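Local coordinates for protein acetyl-CoA acetyltransferase (Mycobacterium smegmatis, PDB 4EGV) that probably acts as an acyltransferase of the thiolase family, working as a monomeric thiolase-like protein with an additional C-terminal domain, at residues D62-A67 against R284-P289; S481-K486 against A504-T509; I313-A318 against V350-D355; T70-R75 against T123-K128; A389-E394 against A403-N408. One frame throughout, in Å; residues are numbered along the deposited sequence.

Contact 1 (D62-A67 against R284-P289); sequences DTVARA and RKLGVP
Leu286, just ahead of the glycine that closes helix 280-286, pushes its forked tip against helix 61-67. It meets three residues there: Thr63, Val64 and Ala67. The contact is wholly apolar, and the leucine supplies 76 of the 149 Å² that the two segments bury.

Its two methyls do different work. CD1 is the busier one. It lies 4.1 Å from Val64 CA and equally near Val64 CG2, and it is 4.2 Å from Ala67 CB. One methyl therefore spans residues three apart, which a single turn of helix brings to the same side. The other methyl, Leu286 CD2, approaches Thr63, 4.4 Å from its CG2.

The torsions explain which branches are used. Leu286 carries CG opposite its own carbonyl carbon (chi1 -82°), which sends the fork across to helix 61-67. In Val64 the CG1 methyl is anti to the backbone N (chi1 -176°), while CG2 stands beside that N and takes the contact. The two side chains slant past each other rather than meeting head-on. Thr63 gives its methyl to the leucine and its hydroxyl OG1 to Asp60 OD2 in a hydrogen bond.

Just after Leu286, Gly287 takes a positive phi of 92° and closes the helix in a Schellman motif.

Val64 also touches Cys57 and Ala59 in the loop ahead of helix 61-67, and Val288 leans on the same Ala59. Helix 280-286 follows strand 271-279, while helix 61-67 leads into strand 70-73 of the same sheet.

Contact 2 (S481-K486 against A504-T509); sequences SRFLAK and AKIVVT
Phe483 and Val508 approach each other from two crossing strands, and Ile506 closes in beside them. The phenylalanine ring is the centre of the contact. Val508 CG1 sits over one face of it, 4.2 Å from the ring centroid of Phe483 and 28° off the ring normal, which makes a CH-pi contact. Ile506 approaches differently. Its CD1 lies in the plane of the ring, at the edge, 3.9 Å from Phe483 CZ. Face and edge are thus taken by two neighbours from one strand.

The ring gets there because Phe483 places CG between its backbone N and carbonyl carbon (chi1 64°). Val508 divides its methyls. CG1 lies over the ring face, while Val508 CG2 touches the ring at Phe483 CE1 and reaches on to Ala485 CB, 4.4 Å away. No hydrogen bond crosses between the segments.

The strands are not sheet neighbours. Their axes run at 89° to each other, 8.5 Å apart, so only side chains bridge them. Strand 482-487 pairs with 470-476, and strand 505-509 lies between 453-463 and 516-519. Helix 490-498 joins the two in sequence. This five-stranded order is consistent with an OB-type barrel, in which these residues fill the interior between the third and fourth strands.

Contact 3 (I313-A318 against V350-D355); sequences IGASPA and VFNICD
The loop that leads into helix 317-330 is clasped at Ser316 by the side-chain amide of Asn352, which projects from helix 348-357. Asn352 binds both backbone polar atoms of this one residue. Its OD1 accepts a hydrogen bond from Ser316 N at 2.9 Å. Its ND2 donates to Ser316 O at 3.2 Å, with an N-H...O angle of 161°.

The two bonds differ in geometry. Ser316 O lies almost exactly in the amide plane of Asn352. Ser316 N instead stands above the plane of the Asn352 carbonyl, 41° out of it. The amide reaches the loop because CG is anti to the backbone N of Asn352 (chi1 174°). Ser316 CB and Ala315 CB merely flank the amide; no apolar pair forms.

The serine hydroxyl is used in another direction, bonded to Glu304 OE2 and Ser319 OG. One turn along helix 348-357, Asp355 forms a salt bridge with Arg202 of helix 191-206.

The pattern of donor and acceptor fixes how the amide is flipped, since OD1 must face the N-H and ND2 the carbonyl. Two buried backbone groups are satisfied by one side chain, and the loop is tied to the helix through two polar bonds.

Contact 4 (T70-R75 against T123-K128); sequences TVAGTR and TEFGGK
Thr70 has its CG2 methyl anti to the backbone N, with chi1 at -47° for the hydroxyl. This turns the methyl to the ring of Phe125. Phe125 holds CG opposite its carbonyl carbon (chi1 -70°), which drops the ring from helix 117-130 onto strand 70-73. The two side chains cross at about a right angle.

The far end of the ring does the touching. Thr70 CG2 lies 4.1 Å from Phe125 CE1 and also 4.1 Å from Phe125 CZ. On the other flank, Ala72 CB is 3.9 Å from Phe125 CE2. Both methyls come in obliquely. Thr70 and Ala72 are two apart in the strand and so share one face of it, while Val71 between them points away. The ring tip straddles this pair. The backbones stay well separated, with Thr70 CA 9.3 Å from Phe125 CA.

Within the helix, Glu124 OE2 lies 3.6 Å above one face of the Phe125 ring, toward its rim. One turn on, Lys128 NZ forms a salt bridge with this Glu124 OE2 at 3.4 Å, weak as a hydrogen bond.

Helix 117-130 connects the parallel strands 107-110 and 136-143 in a beta-alpha-beta crossover that passes over strand 70-73, which lies between them. Phe125 also touches Val137 of strand 136-143.

The chemistry across the contact is therefore apolar. The buried threonine hydroxyl does not compete with it, because OG1 is hydrogen-bonded to Asn134 OD1. The lysine may partly balance the carboxylate charge held near the aromatic face.

Contact 5 (A389-E394 against A403-N408); sequences AEAVNE and ALVGAN
Ala391 of helix 383-397 rests on two residues of strand 402-409, Ala403 and Val405. Three side chains make the whole contact, and all of them are buried.

The apolar contacts are methyl to methyl. Ala391 CB lies 3.9 Å from Val405 CG2 and 4.2 Å from Ala403 CB. One methyl of the helix thus touches two side chains that stand on the same face of the strand, while Leu404 between them points to the other face. Val405 uses one branch only. Its CG1 is anti to the backbone N (chi1 176°), which leaves CG2 beside that N and directed at the helix. Because alanine meets alanine, the backbones come close, with Ala391 CA 6.0 Å from Ala403 CA.

Hydrogen bonds stay within each element and do not cross between the segments. In the helix, Asn393 N bonds to Ala389 O at 3.1 Å, and Glu394 N to Glu390 O at 3.0 Å. The strand spends its backbone on its sheet neighbours. Ala403 and Val405 pair with Tyr420 and Gly418, and Leu404 pairs with Ala339 and Asp341.

Further contacts continue along the helix. Ala403 meets Met395, Val405 meets Ile388, and Ala407 meets Ser384, so the helix follows the strand in reverse order. Ala389 and Val392 touch strand 20-29. The helix therefore meets strand 402-409 and also a strand of the N-terminal half, consistent with the helical layer between the two sheets of the thiolase fold. Strand 402-409 itself lies between 414-421, antiparallel, and 337-342, parallel.

How the contacts relate
Contact 4 packs a helix on strand 70-73 and contact 5 packs one on strand 402-409, in the N- and C-terminal halves of the thiolase fold. Their centres are 16 Å apart, with nearest atoms about 8 Å apart. Contact 1 lies at the periphery, 32 Å from the centre of the chain. It adjoins contact 4 in sequence, since helix 61-67 runs on to strand 70-73. Contact 3 lies 19 Å from contact 5, centre to centre. Contact 2 belongs to the additional C-terminal domain. It touches contact 3 where Arg482 CZ packs 3.5 Å from Ile313 CD1, one point at which that domain meets the thiolase body. Contacts 1 and 2 are farthest apart, 61 Å between centres, on opposite sides of the chain's centre.

Contact 1 (D62-A67 against R284-P289)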
# COMPACT_ATOMS: atom_id res chain seq x y z
N ASP A 62 -32.64 2.39 -0.04
CA ASP A 62 -33.26 1.35 0.73
C ASP A 62 -33.48 0.10 -0.07
O ASP A 62 -33.30 -0.99 0.43
CB ASP A 62 -34.58 1.84 1.31
CG ASP A 62 -34.42 2.93 2.34
OD1 ASP A 62 -33.43 2.94 3.05
OD2 ASP A 62 -35.29 3.77 2.46
N THR A 63 -33.88 0.25 -1.32
CA THR A 63 -34.06 -0.88 -2.21
C THR A 63 -32.72 -1.55 -2.48
O THR A 63 -32.64 -2.79 -2.56
CB THR A 63 -34.75 -0.47 -3.54
OG1 THR A 63 -35.77 0.49 -3.25
CG2 THR A 63 -35.42 -1.66 -4.25
N VAL A 64 -31.67 -0.74 -2.58
CA VAL A 64 -30.32 -1.23 -2.85
C VAL A 64 -29.80 -2.02 -1.66
O VAL A 64 -29.30 -3.13 -1.80
CB VAL A 64 -29.33 -0.08 -3.24
CG1 VAL A 64 -27.95 -0.63 -3.62
CG2 VAL A 64 -29.87 0.73 -4.37
N ALA A 65 -29.92 -1.41 -0.49
CA ALA A 65 -29.59 -2.04 0.77
C ALA A 65 -30.25 -3.42 0.99
O ALA A 65 -29.60 -4.36 1.45
CB ALA A 65 -29.95 -1.12 1.91
N ARG A 66 -31.55 -3.54 0.68
CA ARG A 66 -32.23 -4.84 0.78
C ARG A 66 -31.68 -5.88 -0.20
O ARG A 66 -31.83 -7.07 0.03
CB ARG A 66 -33.76 -4.70 0.66
CG ARG A 66 -34.44 -4.22 1.96
CD ARG A 66 -36.00 -4.15 1.88
NE ARG A 66 -36.53 -3.43 0.70
CZ ARG A 66 -36.85 -2.13 0.64
NH1 ARG A 66 -36.73 -1.34 1.68
NH2 ARG A 66 -37.31 -1.63 -0.49
N ALA A 67 -31.02 -5.43 -1.26
CA ALA A 67 -30.52 -6.32 -2.29
C ALA A 67 -29.09 -6.81 -2.03
O ALA A 67 -28.63 -7.74 -2.70
CB ALA A 67 -30.63 -5.65 -3.68
N ARG A 284 -29.20 -2.80 -13.74
CA ARG A 284 -30.38 -2.49 -14.55
C ARG A 284 -31.67 -2.70 -13.74
O ARG A 284 -32.53 -1.84 -13.76
CB ARG A 284 -30.37 -3.31 -15.83
CG ARG A 284 -29.50 -2.71 -16.92
CD ARG A 284 -29.51 -3.56 -18.14
NE ARG A 284 -28.31 -3.39 -18.97
CZ ARG A 284 -27.44 -4.37 -19.28
NH1 ARG A 284 -27.62 -5.65 -18.85
NH2 ARG A 284 -26.40 -4.09 -20.04
N LYS A 285 -31.76 -3.82 -13.02
CA LYS A 285 -32.90 -4.20 -12.18
C LYS A 285 -33.25 -3.17 -11.12
O LYS A 285 -34.40 -2.87 -10.91
CB LYS A 285 -32.62 -5.55 -11.52
CG LYS A 285 -33.85 -6.39 -11.19
CD LYS A 285 -33.66 -7.87 -11.66
CE LYS A 285 -32.62 -8.68 -10.84
NZ LYS A 285 -33.19 -9.14 -9.54
N LEU A 286 -32.21 -2.59 -10.57
CA LEU A 286 -32.23 -1.67 -9.48
C LEU A 286 -32.28 -0.22 -9.90
O LEU A 286 -32.52 0.62 -9.08
CB LEU A 286 -31.00 -1.89 -8.65
CG LEU A 286 -31.04 -3.02 -7.65
CD1 LEU A 286 -30.05 -2.72 -6.66
CD2 LEU A 286 -32.35 -3.14 -7.00
N GLY A 287 -32.04 0.09 -11.15
CA GLY A 287 -32.37 1.40 -11.62
C GLY A 287 -31.29 2.43 -11.55
O GLY A 287 -31.53 3.59 -11.51
N VAL A 288 -30.10 1.92 -11.57
CA VAL A 288 -28.78 2.58 -11.51
C VAL A 288 -28.33 3.14 -12.84
O VAL A 288 -27.97 2.38 -13.72
CB VAL A 288 -27.66 1.63 -11.01
CG1 VAL A 288 -26.31 2.33 -11.00
CG2 VAL A 288 -27.99 1.11 -9.63
N PRO A 289 -28.33 4.48 -12.98
CA PRO A 289 -27.94 5.12 -14.22
C PRO A 289 -26.61 4.60 -14.78
O PRO A 289 -25.66 4.42 -14.05
CB PRO A 289 -27.82 6.59 -13.81
CG PRO A 289 -28.75 6.73 -12.69
CD PRO A 289 -28.67 5.47 -11.94

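Contact 2 (S481-K486 against A504-T509)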
# COMPACT_ATOMS: atom_id res chain seq x y z
N SER A 481 25.64 -16.03 2.92
CA SER A 481 24.34 -16.06 3.60
C SER A 481 24.11 -14.78 4.43
O SER A 481 25.05 -14.21 4.93
CB SER A 481 24.24 -17.31 4.47
OG SER A 481 25.21 -17.28 5.49
N ARG A 482 22.86 -14.32 4.57
CA ARG A 482 22.52 -13.10 5.34
C ARG A 482 22.30 -13.34 6.84
O ARG A 482 22.03 -14.46 7.29
CB ARG A 482 21.28 -12.42 4.78
CG ARG A 482 21.49 -11.57 3.53
CD ARG A 482 20.16 -11.11 3.00
NE ARG A 482 20.27 -10.44 1.72
CZ ARG A 482 19.32 -10.40 0.78
NH1 ARG A 482 18.16 -11.02 0.91
NH2 ARG A 482 19.54 -9.73 -0.34
N PHE A 483 22.41 -12.26 7.60
CA PHE A 483 22.10 -12.26 9.03
C PHE A 483 21.62 -10.86 9.43
O PHE A 483 21.78 -9.89 8.70
CB PHE A 483 23.32 -12.66 9.88
CG PHE A 483 24.48 -11.69 9.78
CD1 PHE A 483 24.61 -10.64 10.69
CD2 PHE A 483 25.43 -11.81 8.76
CE1 PHE A 483 25.67 -9.74 10.58
CE2 PHE A 483 26.49 -10.92 8.63
CZ PHE A 483 26.63 -9.89 9.53
N LEU A 484 21.07 -10.79 10.63
CA LEU A 484 20.66 -9.54 11.26
C LEU A 484 21.56 -9.22 12.46
O LEU A 484 22.06 -10.13 13.12
CB LEU A 484 19.20 -9.66 11.71
CG LEU A 484 18.10 -9.34 10.73
CD1 LEU A 484 16.83 -9.84 11.28
CD2 LEU A 484 18.09 -7.85 10.57
N ALA A 485 21.76 -7.94 12.73
CA ALA A 485 22.46 -7.53 13.94
C ALA A 485 21.98 -6.18 14.48
O ALA A 485 21.54 -5.30 13.73
CB ALA A 485 23.95 -7.52 13.73
N LYS A 486 22.05 -6.06 15.80
CA LYS A 486 21.69 -4.86 16.51
C LYS A 486 22.96 -4.29 17.13
O LYS A 486 23.87 -5.02 17.49
CB LYS A 486 20.70 -5.24 17.60
CG LYS A 486 19.93 -4.06 18.17
CD LYS A 486 19.82 -4.12 19.71
CE LYS A 486 18.40 -4.43 20.17
NZ LYS A 486 18.37 -5.17 21.45
N ALA A 504 30.81 -1.98 4.46
CA ALA A 504 31.82 -1.87 5.48
C ALA A 504 31.96 -3.15 6.24
O ALA A 504 31.00 -3.83 6.45
CB ALA A 504 31.46 -0.79 6.39
N LYS A 505 33.18 -3.45 6.66
CA LYS A 505 33.46 -4.70 7.35
C LYS A 505 33.14 -4.55 8.83
O LYS A 505 33.46 -3.54 9.45
CB LYS A 505 34.93 -5.10 7.16
CG LYS A 505 35.31 -5.65 5.76
CD LYS A 505 34.89 -7.15 5.61
CE LYS A 505 35.60 -7.90 4.46
NZ LYS A 505 35.64 -7.11 3.21
N ILE A 506 32.47 -5.55 9.36
CA ILE A 506 32.06 -5.58 10.76
C ILE A 506 32.28 -6.97 11.34
O ILE A 506 32.37 -7.96 10.60
CB ILE A 506 30.54 -5.22 10.93
CG1 ILE A 506 29.67 -5.95 9.90
CG2 ILE A 506 30.33 -3.72 10.90
CD1 ILE A 506 28.44 -6.55 10.48
N VAL A 507 32.34 -7.04 12.66
CA VAL A 507 32.47 -8.32 13.35
C VAL A 507 31.18 -8.56 14.15
O VAL A 507 30.79 -7.73 14.96
CB VAL A 507 33.85 -8.46 14.17
CG1 VAL A 507 33.77 -7.92 15.58
CG2 VAL A 507 34.35 -9.91 14.23
N VAL A 508 30.51 -9.67 13.89
CA VAL A 508 29.24 -10.02 14.53
C VAL A 508 29.47 -11.16 15.52
O VAL A 508 30.18 -12.12 15.22
CB VAL A 508 28.12 -10.35 13.45
CG1 VAL A 508 28.59 -11.38 12.44
CG2 VAL A 508 26.85 -10.83 14.07
N THR A 509 28.90 -11.03 16.72
CA THR A 509 28.94 -12.08 17.77
C THR A 509 27.54 -12.61 18.07
O THR A 509 26.67 -11.83 18.40
CB THR A 509 29.49 -11.53 19.12
OG1 THR A 509 30.34 -10.41 18.87
CG2 THR A 509 30.25 -12.62 19.92

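Contact 3 (I313-A318 against V350-D355)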
# COMPACT_ATOMS: atom_id res chain seq x y z
N ILE A 313 16.96 -6.88 -1.54
CA ILE A 313 16.17 -6.24 -0.50
C ILE A 313 15.65 -4.88 -0.97
O ILE A 313 14.56 -4.47 -0.59
CB ILE A 313 16.94 -6.14 0.85
CG1 ILE A 313 17.20 -7.55 1.39
CG2 ILE A 313 16.15 -5.36 1.90
CD1 ILE A 313 18.12 -7.66 2.61
N GLY A 314 16.41 -4.23 -1.85
CA GLY A 314 16.06 -2.92 -2.38
C GLY A 314 15.03 -2.87 -3.50
O GLY A 314 14.73 -1.80 -4.03
N ALA A 315 14.49 -4.02 -3.88
CA ALA A 315 13.46 -4.09 -4.92
C ALA A 315 12.39 -5.08 -4.55
O ALA A 315 12.55 -5.92 -3.68
CB ALA A 315 14.07 -4.42 -6.29
N SER A 316 11.26 -4.96 -5.23
CA SER A 316 10.16 -5.88 -5.07
C SER A 316 9.62 -6.20 -6.47
O SER A 316 8.78 -5.48 -6.97
CB SER A 316 9.09 -5.28 -4.14
OG SER A 316 7.99 -6.15 -3.99
N PRO A 317 10.13 -7.26 -7.10
CA PRO A 317 9.71 -7.64 -8.45
C PRO A 317 8.25 -8.10 -8.53
O PRO A 317 7.64 -7.94 -9.55
CB PRO A 317 10.66 -8.78 -8.83
CG PRO A 317 11.77 -8.69 -7.86
CD PRO A 317 11.24 -8.09 -6.62
N ALA A 318 7.72 -8.68 -7.46
CA ALA A 318 6.30 -9.06 -7.38
C ALA A 318 5.33 -7.88 -7.53
O ALA A 318 4.25 -8.02 -8.06
CB ALA A 318 6.00 -9.83 -6.11
N VAL A 350 6.60 3.29 -3.85
CA VAL A 350 6.32 4.14 -4.99
C VAL A 350 7.49 4.11 -5.93
O VAL A 350 7.33 3.78 -7.08
CB VAL A 350 6.00 5.60 -4.61
CG1 VAL A 350 5.73 6.41 -5.86
CG2 VAL A 350 4.80 5.67 -3.70
N PHE A 351 8.68 4.42 -5.41
CA PHE A 351 9.93 4.28 -6.16
C PHE A 351 9.99 2.98 -6.93
O PHE A 351 10.32 2.94 -8.09
CB PHE A 351 11.12 4.32 -5.21
CG PHE A 351 11.58 5.70 -4.87
CD1 PHE A 351 11.56 6.72 -5.81
CD2 PHE A 351 12.08 5.98 -3.60
CE1 PHE A 351 12.00 7.99 -5.49
CE2 PHE A 351 12.53 7.23 -3.28
CZ PHE A 351 12.49 8.24 -4.23
N ASN A 352 9.63 1.90 -6.23
CA ASN A 352 9.79 0.57 -6.70
C ASN A 352 8.96 0.27 -7.92
O ASN A 352 9.41 -0.46 -8.78
CB ASN A 352 9.47 -0.38 -5.57
CG ASN A 352 9.48 -1.83 -6.02
OD1 ASN A 352 10.53 -2.40 -6.34
ND2 ASN A 352 8.29 -2.42 -6.04
N ILE A 353 7.75 0.82 -7.99
CA ILE A 353 6.93 0.65 -9.18
C ILE A 353 7.58 1.36 -10.34
O ILE A 353 7.77 0.80 -11.42
CB ILE A 353 5.50 1.14 -8.99
CG1 ILE A 353 4.76 0.23 -8.04
CG2 ILE A 353 4.78 1.21 -10.33
CD1 ILE A 353 4.93 -1.24 -8.32
N CYS A 354 8.00 2.59 -10.08
CA CYS A 354 8.74 3.41 -11.02
C CYS A 354 10.02 2.80 -11.61
O CYS A 354 10.31 2.96 -12.78
CB CYS A 354 9.03 4.75 -10.35
SG CYS A 354 7.51 5.69 -10.01
N ASP A 355 10.79 2.10 -10.79
CA ASP A 355 12.03 1.45 -11.20
C ASP A 355 11.86 0.29 -12.13
O ASP A 355 12.63 0.15 -13.05
CB ASP A 355 12.77 0.93 -9.99
CG ASP A 355 13.42 2.01 -9.18
OD1 ASP A 355 13.50 3.16 -9.62
OD2 ASP A 355 13.87 1.67 -8.08

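Contact 4 (T70-R75 against T123-K128)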
# COMPACT_ATOMS: atom_id res chain seq x y z
N THR A 70 -23.71 -9.65 0.22
CA THR A 70 -22.46 -9.78 0.97
C THR A 70 -21.93 -8.44 1.39
O THR A 70 -21.93 -7.51 0.61
CB THR A 70 -21.38 -10.47 0.15
OG1 THR A 70 -21.94 -11.63 -0.45
CG2 THR A 70 -20.22 -10.89 1.05
N VAL A 71 -21.49 -8.38 2.65
CA VAL A 71 -20.70 -7.29 3.16
C VAL A 71 -19.31 -7.77 3.56
O VAL A 71 -19.12 -8.86 4.08
CB VAL A 71 -21.34 -6.50 4.31
CG1 VAL A 71 -22.62 -5.91 3.86
CG2 VAL A 71 -21.57 -7.36 5.51
N ALA A 72 -18.33 -6.95 3.27
CA ALA A 72 -17.01 -7.28 3.60
C ALA A 72 -16.41 -6.02 4.20
O ALA A 72 -16.59 -4.92 3.69
CB ALA A 72 -16.27 -7.74 2.35
N GLY A 73 -15.74 -6.18 5.33
CA GLY A 73 -15.02 -5.09 5.96
C GLY A 73 -13.54 -5.33 6.09
O GLY A 73 -13.05 -6.46 6.26
N THR A 74 -12.77 -4.26 5.97
CA THR A 74 -11.34 -4.34 6.30
C THR A 74 -11.11 -4.28 7.81
O THR A 74 -11.85 -3.65 8.56
CB THR A 74 -10.47 -3.29 5.60
OG1 THR A 74 -10.82 -1.99 6.04
CG2 THR A 74 -10.64 -3.36 4.14
N ARG A 75 -10.04 -4.94 8.22
CA ARG A 75 -9.70 -5.13 9.61
C ARG A 75 -9.16 -3.83 10.23
O ARG A 75 -8.24 -3.25 9.66
CB ARG A 75 -8.67 -6.26 9.71
CG ARG A 75 -8.46 -6.82 11.08
CD ARG A 75 -7.64 -8.15 11.07
NE ARG A 75 -8.44 -9.28 10.56
CZ ARG A 75 -9.24 -10.04 11.30
NH1 ARG A 75 -9.37 -9.83 12.60
NH2 ARG A 75 -9.92 -11.01 10.74
N THR A 123 -11.09 -6.99 -6.25
CA THR A 123 -10.80 -8.01 -7.23
C THR A 123 -11.49 -9.37 -6.93
O THR A 123 -12.09 -9.97 -7.83
CB THR A 123 -9.29 -8.18 -7.40
OG1 THR A 123 -8.70 -6.92 -7.75
CG2 THR A 123 -8.94 -9.26 -8.45
N GLU A 124 -11.38 -9.85 -5.71
CA GLU A 124 -12.06 -11.07 -5.30
C GLU A 124 -13.60 -11.02 -5.48
O GLU A 124 -14.18 -11.99 -5.97
CB GLU A 124 -11.68 -11.39 -3.86
CG GLU A 124 -12.13 -12.72 -3.30
CD GLU A 124 -12.50 -12.62 -1.83
OE1 GLU A 124 -11.71 -12.07 -1.04
OE2 GLU A 124 -13.58 -13.07 -1.46
N PHE A 125 -14.27 -9.93 -5.13
CA PHE A 125 -15.71 -9.87 -5.38
C PHE A 125 -16.10 -9.59 -6.78
O PHE A 125 -17.16 -9.95 -7.18
CB PHE A 125 -16.50 -9.06 -4.33
CG PHE A 125 -16.55 -9.76 -3.00
CD1 PHE A 125 -17.29 -10.94 -2.86
CD2 PHE A 125 -15.78 -9.33 -1.92
CE1 PHE A 125 -17.28 -11.65 -1.66
CE2 PHE A 125 -15.75 -10.04 -0.73
CZ PHE A 125 -16.50 -11.20 -0.59
N GLY A 126 -15.23 -8.96 -7.54
CA GLY A 126 -15.39 -8.87 -8.99
C GLY A 126 -15.46 -10.24 -9.62
O GLY A 126 -16.39 -10.52 -10.37
N GLY A 127 -14.48 -11.07 -9.32
CA GLY A 127 -14.42 -12.46 -9.78
C GLY A 127 -15.61 -13.32 -9.40
O GLY A 127 -16.01 -14.15 -10.17
N LYS A 128 -16.15 -13.10 -8.21
CA LYS A 128 -17.26 -13.89 -7.71
C LYS A 128 -18.57 -13.41 -8.26
O LYS A 128 -19.50 -14.19 -8.38
CB LYS A 128 -17.30 -13.89 -6.18
CG LYS A 128 -16.26 -14.78 -5.54
CD LYS A 128 -16.27 -14.65 -4.03
CE LYS A 128 -15.21 -15.55 -3.44
NZ LYS A 128 -15.55 -15.79 -2.01

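Contact 5 (A389-E394 against A403-N408)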
# COMPACT_ATOMS: atom_id res chain seq x y z
N ALA A 389 -12.07 4.98 -4.55
CA ALA A 389 -13.16 5.93 -4.66
C ALA A 389 -12.77 7.11 -5.56
O ALA A 389 -13.53 7.45 -6.44
CB ALA A 389 -13.66 6.37 -3.30
N GLU A 390 -11.59 7.67 -5.38
CA GLU A 390 -11.13 8.78 -6.21
C GLU A 390 -10.95 8.40 -7.68
O GLU A 390 -11.30 9.18 -8.56
CB GLU A 390 -9.84 9.43 -5.68
CG GLU A 390 -9.95 10.31 -4.47
CD GLU A 390 -11.11 11.31 -4.47
OE1 GLU A 390 -11.68 11.64 -5.54
OE2 GLU A 390 -11.44 11.79 -3.35
N ALA A 391 -10.38 7.21 -7.91
CA ALA A 391 -10.29 6.59 -9.24
C ALA A 391 -11.60 6.48 -9.93
O ALA A 391 -11.71 6.87 -11.06
CB ALA A 391 -9.66 5.23 -9.17
N VAL A 392 -12.60 5.94 -9.24
CA VAL A 392 -13.95 5.78 -9.77
C VAL A 392 -14.64 7.10 -10.13
O VAL A 392 -15.26 7.16 -11.14
CB VAL A 392 -14.85 4.93 -8.81
CG1 VAL A 392 -16.29 5.22 -9.03
CG2 VAL A 392 -14.59 3.45 -8.96
N ASN A 393 -14.51 8.12 -9.30
CA ASN A 393 -15.00 9.48 -9.60
C ASN A 393 -14.33 10.15 -10.78
O ASN A 393 -14.99 10.80 -11.57
CB ASN A 393 -14.82 10.44 -8.39
CG ASN A 393 -15.79 10.18 -7.24
OD1 ASN A 393 -16.95 9.84 -7.45
ND2 ASN A 393 -15.30 10.30 -6.02
N GLU A 394 -13.00 10.05 -10.83
CA GLU A 394 -12.20 10.67 -11.84
C GLU A 394 -12.48 10.02 -13.18
O GLU A 394 -12.41 10.68 -14.22
CB GLU A 394 -10.72 10.59 -11.46
CG GLU A 394 -9.85 11.71 -12.04
CD GLU A 394 -9.89 13.06 -11.23
OE1 GLU A 394 -10.89 13.83 -11.34
OE2 GLU A 394 -8.89 13.37 -10.54
N ALA A 403 -7.71 4.29 -15.19
CA ALA A 403 -7.02 4.62 -13.88
C ALA A 403 -6.46 3.40 -13.13
O ALA A 403 -7.16 2.43 -12.89
CB ALA A 403 -7.94 5.40 -12.96
N LEU A 404 -5.19 3.47 -12.76
CA LEU A 404 -4.54 2.37 -12.05
C LEU A 404 -4.44 2.65 -10.53
O LEU A 404 -4.02 3.74 -10.11
CB LEU A 404 -3.17 2.09 -12.67
CG LEU A 404 -2.40 0.86 -12.24
CD1 LEU A 404 -1.65 0.29 -13.38
CD2 LEU A 404 -1.44 1.17 -11.10
N VAL A 405 -4.83 1.68 -9.73
CA VAL A 405 -4.68 1.77 -8.30
C VAL A 405 -3.70 0.69 -7.86
O VAL A 405 -3.87 -0.45 -8.21
CB VAL A 405 -6.06 1.63 -7.55
CG1 VAL A 405 -5.91 1.63 -6.06
CG2 VAL A 405 -6.98 2.74 -7.95
N GLY A 406 -2.68 1.03 -7.08
CA GLY A 406 -1.81 0.02 -6.49
C GLY A 406 -1.88 0.02 -4.99
O GLY A 406 -1.76 1.06 -4.37
N ALA A 407 -2.05 -1.16 -4.40
CA ALA A 407 -2.25 -1.29 -2.94
C ALA A 407 -1.20 -2.15 -2.28
O ALA A 407 -1.11 -3.31 -2.56
CB ALA A 407 -3.65 -1.85 -2.66
N ASN A 408 -0.48 -1.63 -1.31
CA ASN A 408 0.57 -2.28 -0.51
C ASN A 408 0.16 -2.50 0.97
O ASN A 408 -0.47 -1.68 1.48
CB ASN A 408 1.74 -1.32 -0.56
CG ASN A 408 3.01 -1.93 -0.12
OD1 ASN A 408 3.60 -2.65 -0.84
ND2 ASN A 408 3.46 -1.60 1.05